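Dermonecrotic toxin (Pasteurella multocida, PDB 2EBF) acts as a potent mitogen and osteolytic toxin that induces bone resorption and is associated with severe progressive atrophic rhinitis in pigs, its C-terminal region being the part described here. Local coordinates at residues A[224-229]-A[235-240]; A[248-253]-A[287-292]. All blocks are in the same frame, centred on the assembly; numbering follows the deposited sequence.

Contact 1 (A[224-229]-A[235-240]); sequences PAYESW and SALLPG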
loop_
_atom_site.group_PDB
_atom_site.type_symbol
_atom_site.label_atom_id
_atom_site.label_comp_id
_atom_site.label_asym_id
_atom_site.label_seq_id
_atom_site.Cartn_x
_atom_site.Cartn_y
_atom_site.Cartn_z
ATOM N N PRO A 224 34.886 21.935 24.764
ATOM C CA PRO A 224 35.090 23.364 25.036
ATOM C C PRO A 224 33.810 24.207 25.137
ATOM O O PRO A 224 33.761 25.147 25.936
ATOM C CB PRO A 224 35.933 23.826 23.844
ATOM C CG PRO A 224 36.674 22.616 23.429
ATOM C CD PRO A 224 35.739 21.469 23.653
ATOM N N ALA A 225 32.790 23.858 24.352
ATOM C CA ALA A 225 31.549 24.641 24.273
ATOM C C ALA A 225 30.712 24.685 25.557
ATOM O O ALA A 225 29.872 25.574 25.717
ATOM C CB ALA A 225 30.692 24.164 23.099
ATOM N N TYR A 226 30.945 23.740 26.466
ATOM C CA TYR A 226 30.107 23.592 27.661
ATOM C C TYR A 226 30.867 23.790 28.974
ATOM O O TYR A 226 30.428 23.340 30.037
ATOM C CB TYR A 226 29.408 22.230 27.634
ATOM C CG TYR A 226 28.729 21.964 26.314
ATOM C CD1 TYR A 226 27.511 22.568 26.009
ATOM C CD2 TYR A 226 29.321 21.137 25.356
ATOM C CE1 TYR A 226 26.887 22.344 24.794
ATOM C CE2 TYR A 226 28.701 20.904 24.129
ATOM C CZ TYR A 226 27.484 21.514 23.859
ATOM O OH TYR A 226 26.858 21.303 22.653
ATOM N N GLU A 227 31.999 24.480 28.896
ATOM C CA GLU A 227 32.814 24.732 30.078
ATOM C C GLU A 227 32.221 25.786 31.015
ATOM O O GLU A 227 32.401 25.701 32.226
ATOM C CB GLU A 227 34.261 25.033 29.689
ATOM C CG GLU A 227 35.129 23.772 29.709
ATOM C CD GLU A 227 36.065 23.649 28.516
ATOM O OE1 GLU A 227 36.322 22.498 28.093
ATOM O OE2 GLU A 227 36.539 24.690 27.999
ATOM N N SER A 228 31.497 26.758 30.459
ATOM C CA SER A 228 30.785 27.752 31.275
ATOM C C SER A 228 29.580 27.155 32.023
ATOM O O SER A 228 29.067 27.759 32.966
ATOM C CB SER A 228 30.349 28.951 30.423
ATOM O OG SER A 228 29.377 28.576 29.460
ATOM N N TRP A 229 29.150 25.966 31.601
ATOM C CA TRP A 229 27.984 25.294 32.180
ATOM C C TRP A 229 28.301 24.533 33.462
ATOM O O TRP A 229 27.430 24.387 34.322
ATOM C CB TRP A 229 27.368 24.338 31.158
ATOM C CG TRP A 229 26.744 25.025 29.983
ATOM C CD1 TRP A 229 27.004 26.288 29.529
ATOM C CD2 TRP A 229 25.773 24.471 29.091
ATOM N NE1 TRP A 229 26.240 26.560 28.423
ATOM C CE2 TRP A 229 25.478 25.460 28.128
ATOM C CE3 TRP A 229 25.118 23.233 29.016
ATOM C CZ2 TRP A 229 24.555 25.250 27.096
ATOM C CZ3 TRP A 229 24.199 23.025 27.991
ATOM C CH2 TRP A 229 23.926 24.030 27.046
ATOM N N SER A 235 24.347 13.217 30.772
ATOM C CA SER A 235 22.995 13.423 31.293
ATOM C C SER A 235 22.819 14.758 32.024
ATOM O O SER A 235 21.697 15.254 32.152
ATOM C CB SER A 235 22.594 12.263 32.208
ATOM O OG SER A 235 23.436 12.183 33.343
ATOM N N ALA A 236 23.927 15.331 32.494
ATOM C CA ALA A 236 23.916 16.639 33.153
ATOM C C ALA A 236 23.855 17.803 32.153
ATOM O O ALA A 236 23.278 18.852 32.456
ATOM C CB ALA A 236 25.119 16.783 34.071
ATOM N N LEU A 237 24.457 17.609 30.977
ATOM C CA LEU A 237 24.397 18.585 29.878
ATOM C C LEU A 237 22.980 18.764 29.352
ATOM O O LEU A 237 22.583 19.863 28.950
ATOM C CB LEU A 237 25.256 18.123 28.700
ATOM C CG LEU A 237 26.780 18.103 28.723
ATOM C CD1 LEU A 237 27.252 17.645 27.367
ATOM C CD2 LEU A 237 27.366 19.480 29.050
ATOM N N LEU A 238 22.237 17.660 29.363
ATOM C CA LEU A 238 20.958 17.526 28.675
ATOM C C LEU A 238 19.904 18.615 28.957
ATOM O O LEU A 238 19.337 19.157 28.006
ATOM C CB LEU A 238 20.387 16.122 28.930
ATOM C CG LEU A 238 19.538 15.442 27.856
ATOM C CD1 LEU A 238 20.326 15.203 26.571
ATOM C CD2 LEU A 238 18.997 14.131 28.400
ATOM N N PRO A 239 19.642 18.948 30.244
ATOM C CA PRO A 239 18.632 19.982 30.512
ATOM C C PRO A 239 18.999 21.343 29.923
ATOM O O PRO A 239 18.110 22.097 29.514
ATOM C CB PRO A 239 18.607 20.065 32.044
ATOM C CG PRO A 239 19.175 18.782 32.508
ATOM C CD PRO A 239 20.212 18.426 31.499
ATOM N N GLY A 240 20.298 21.639 29.885
ATOM C CA GLY A 240 20.808 22.886 29.329
ATOM C C GLY A 240 20.601 22.977 27.832
ATOM O O GLY A 240 20.115 23.992 27.331
#

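Contact 2 (A[248-253]-A[287-292]); sequences KGMLSK and LYPFTF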
loop_
_atom_site.group_PDB
_atom_site.type_symbol
_atom_site.label_atom_id
_atom_site.label_comp_id
_atom_site.label_asym_id
_atom_site.label_seq_id
_atom_site.Cartn_x
_atom_site.Cartn_y
_atom_site.Cartn_z
ATOM N N LYS A 248 15.627 29.573 21.857
ATOM C CA LYS A 248 16.238 30.018 20.603
ATOM C C LYS A 248 15.401 29.622 19.377
ATOM O O LYS A 248 14.988 30.485 18.598
ATOM C CB LYS A 248 17.671 29.481 20.496
ATOM C CG LYS A 248 18.585 30.258 19.560
ATOM C CD LYS A 248 20.026 30.260 20.075
ATOM C CE LYS A 248 21.036 30.275 18.938
ATOM N NZ LYS A 248 21.076 28.956 18.242
ATOM N N GLY A 249 15.154 28.323 19.210
ATOM C CA GLY A 249 14.347 27.830 18.096
ATOM C C GLY A 249 14.281 26.318 17.970
ATOM O O GLY A 249 13.188 25.748 17.903
ATOM N N MET A 250 15.450 25.675 17.943
ATOM C CA MET A 250 15.563 24.229 17.704
ATOM C C MET A 250 15.090 23.369 18.892
ATOM O O MET A 250 14.873 23.882 19.994
ATOM C CB MET A 250 17.007 23.867 17.326
ATOM C CG MET A 250 17.593 24.684 16.170
ATOM S SD MET A 250 17.200 24.019 14.535
ATOM C CE MET A 250 18.620 22.959 14.239
ATOM N N LEU A 251 14.919 22.066 18.640
ATOM C CA LEU A 251 14.538 21.061 19.655
ATOM C C LEU A 251 13.400 21.482 20.593
ATOM O O LEU A 251 13.403 21.152 21.780
ATOM C CB LEU A 251 15.761 20.608 20.468
ATOM C CG LEU A 251 17.020 20.133 19.737
ATOM C CD1 LEU A 251 18.134 19.870 20.744
ATOM C CD2 LEU A 251 16.753 18.894 18.888
ATOM N N SER A 252 12.426 22.198 20.042
ATOM C CA SER A 252 11.288 22.701 20.809
ATOM C C SER A 252 10.357 21.598 21.311
ATOM O O SER A 252 9.655 21.785 22.304
ATOM C CB SER A 252 10.504 23.738 19.994
ATOM O OG SER A 252 10.488 23.423 18.608
ATOM N N LYS A 253 10.356 20.456 20.623
ATOM C CA LYS A 253 9.504 19.318 20.984
ATOM C C LYS A 253 10.311 18.228 21.700
ATOM O O LYS A 253 10.204 17.041 21.390
ATOM C CB LYS A 253 8.783 18.755 19.750
ATOM C CG LYS A 253 7.929 19.769 18.999
ATOM C CD LYS A 253 7.497 19.226 17.643
ATOM C CE LYS A 253 6.978 20.341 16.735
ATOM N NZ LYS A 253 6.725 19.851 15.350
ATOM N N LEU A 287 26.267 24.541 18.309
ATOM C CA LEU A 287 26.591 23.120 18.297
ATOM C C LEU A 287 25.523 22.253 18.966
ATOM O O LEU A 287 25.435 21.062 18.686
ATOM C CB LEU A 287 27.963 22.881 18.944
ATOM C CG LEU A 287 28.730 21.597 18.584
ATOM C CD1 LEU A 287 29.153 21.572 17.107
ATOM C CD2 LEU A 287 29.942 21.416 19.498
ATOM N N TYR A 288 24.698 22.871 19.811
ATOM C CA TYR A 288 23.871 22.157 20.798
ATOM C C TYR A 288 22.899 21.098 20.254
ATOM O O TYR A 288 22.803 20.010 20.833
ATOM C CB TYR A 288 23.133 23.141 21.719
ATOM C CG TYR A 288 23.960 24.340 22.144
ATOM C CD1 TYR A 288 25.299 24.201 22.508
ATOM C CD2 TYR A 288 23.395 25.611 22.189
ATOM C CE1 TYR A 288 26.061 25.306 22.891
ATOM C CE2 TYR A 288 24.143 26.722 22.575
ATOM C CZ TYR A 288 25.473 26.564 22.925
ATOM O OH TYR A 288 26.217 27.666 23.303
ATOM N N PRO A 289 22.177 21.403 19.154
ATOM C CA PRO A 289 21.279 20.375 18.624
ATOM C C PRO A 289 22.068 19.195 18.088
ATOM O O PRO A 289 21.638 18.052 18.236
ATOM C CB PRO A 289 20.553 21.092 17.477
ATOM C CG PRO A 289 20.772 22.550 17.715
ATOM C CD PRO A 289 22.117 22.637 18.346
ATOM N N PHE A 290 23.219 19.482 17.481
ATOM C CA PHE A 290 24.092 18.455 16.924
ATOM C C PHE A 290 24.654 17.552 18.024
ATOM O O PHE A 290 24.694 16.330 17.869
ATOM C CB PHE A 290 25.205 19.090 16.075
ATOM C CG PHE A 290 26.135 18.097 15.430
ATOM C CD1 PHE A 290 27.456 17.986 15.858
ATOM C CD2 PHE A 290 25.697 17.275 14.399
ATOM C CE1 PHE A 290 28.326 17.062 15.266
ATOM C CE2 PHE A 290 26.557 16.348 13.803
ATOM C CZ PHE A 290 27.874 16.243 14.236
ATOM N N THR A 291 25.066 18.164 19.134
ATOM C CA THR A 291 25.526 17.429 20.311
ATOM C C THR A 291 24.417 16.508 20.819
ATOM O O THR A 291 24.644 15.316 21.040
ATOM C CB THR A 291 25.980 18.394 21.435
ATOM O OG1 THR A 291 26.971 19.297 20.922
ATOM C CG2 THR A 291 26.561 17.622 22.626
ATOM N N PHE A 292 23.223 17.077 20.983
ATOM C CA PHE A 292 22.039 16.343 21.422
ATOM C C PHE A 292 21.741 15.135 20.527
ATOM O O PHE A 292 21.518 14.028 21.022
ATOM C CB PHE A 292 20.835 17.292 21.479
ATOM C CG PHE A 292 19.521 16.604 21.723
ATOM C CD1 PHE A 292 19.092 16.332 23.021
ATOM C CD2 PHE A 292 18.706 16.229 20.650
ATOM C CE1 PHE A 292 17.874 15.692 23.253
ATOM C CE2 PHE A 292 17.484 15.592 20.869
ATOM C CZ PHE A 292 17.066 15.322 22.173
#

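Contact 1 (A[224-229]-A[235-240])
Tyr226 and Leu237 mark the closest backbone approach, 7.9 Å from CA to CA, between a turn at 224-229 that opens with a 3-10 segment and the helical residues 235-240; no hydrogen bond crosses the gap, which side chains of the turn span to reach a leucine side chain and helix backbone. From the turn, Tyr226 and Trp229 both point their CA-CB bonds at the helix. Leu237 answers with one methyl: CD2 lies 3.7 Å from Tyr226 CB and 3.9 Å from Tyr226 CG, meeting the root of the phenol ring obliquely while the two side chains cross at about a right angle. With CG beside its own backbone N and opposite the carbonyl carbon (chi1 -71°), Leu237 extends this branch to the turn although its CB sets off to the side.

Trp229 works through the six-membered half of its indole. CZ3 stands 3.7 Å from Leu237 O, which sits at the ring edge near its plane, and CH2 is 3.6 Å from Gly240 C. Because glycine carries no CB, the indole can rest against bare main chain here. The helix is kinked at this point: Pro239 has no N-H to give, and Gly240 N makes only a weak bond to Leu237 O, the oxygen that also meets the indole edge. On one indole face lies Tyr226 CD1, 3.7 Å above the plane and offset toward the rim, so the two aromatic residues of the turn pack against each other.

Within the C2 region, the loop preceding helix 234-248 thus folds back on that helix's first turns. Tyr226 also touches Leu241 and Trp229 reaches Glu244, one and two turns on from Leu237, while Leu238, directed away from the turn, packs on Phe292 and Met295 of helix 288-300.

Contact 2 (A[248-253]-A[287-292])
Leu251 CD1 sits between Pro289 and Phe292, residues one helical turn apart near the start of helix 288-300, while CD2 packs on the phenylalanine ring alone of the two. The leucine CG lies beside the backbone N and anti to the carbonyl carbon (chi1 -52°), which carries CD1 to 3.8 Å from Pro289 CA and 3.7 Å from Phe292 CG. The other branch runs farther along the ring, with Leu251 CD2 3.7 Å from Phe292 CD2. The side chains of Leu251 and Phe292 slide past each other in opposite directions, and CD1 approaches the ring obliquely.

Met250 bends at chi2 and chi3 (-86° and -92°), folding its thioether back so that both ends of the side chain meet one proline atom: CB is 4.0 Å and CE 4.1 Å from Pro289 CG. The methionine thereby curls against one corner of the pyrrolidine ring, crossing it at about a right angle. Leu251 adopts the left-handed helical region, uncommon for a residue other than glycine, and points its CB at the helix.

All four touching residues are buried, and their contacts are carbon to carbon with no hydrogen bond across. The chemistry therefore implies a hydrophobic junction governed by shape, in which burial and fit of methyls, pyrrolidine and phenyl ring hold the loop to the helix.

Both contacts lie in the C2 region and attach a loop to a helix without a hydrogen bond across either pair of segments. Contact 1 is partly buried and mixes apolar side chains with an indole resting on helix backbone; contact 2, nearer the chain's centre, is fully buried and aliphatic-aromatic. Helix 234-248 links them in series, since contact 1 uses its early turns and the loop of contact 2 follows its end. Their centres are 13 Å apart, and the two meet directly: Tyr226 OH stands 2.7 Å from Thr291 OG1, a probable hydrogen bond, and Leu238 CD1 lies 3.9 Å from Phe292 CD1, joining helices 234-248 and 288-300.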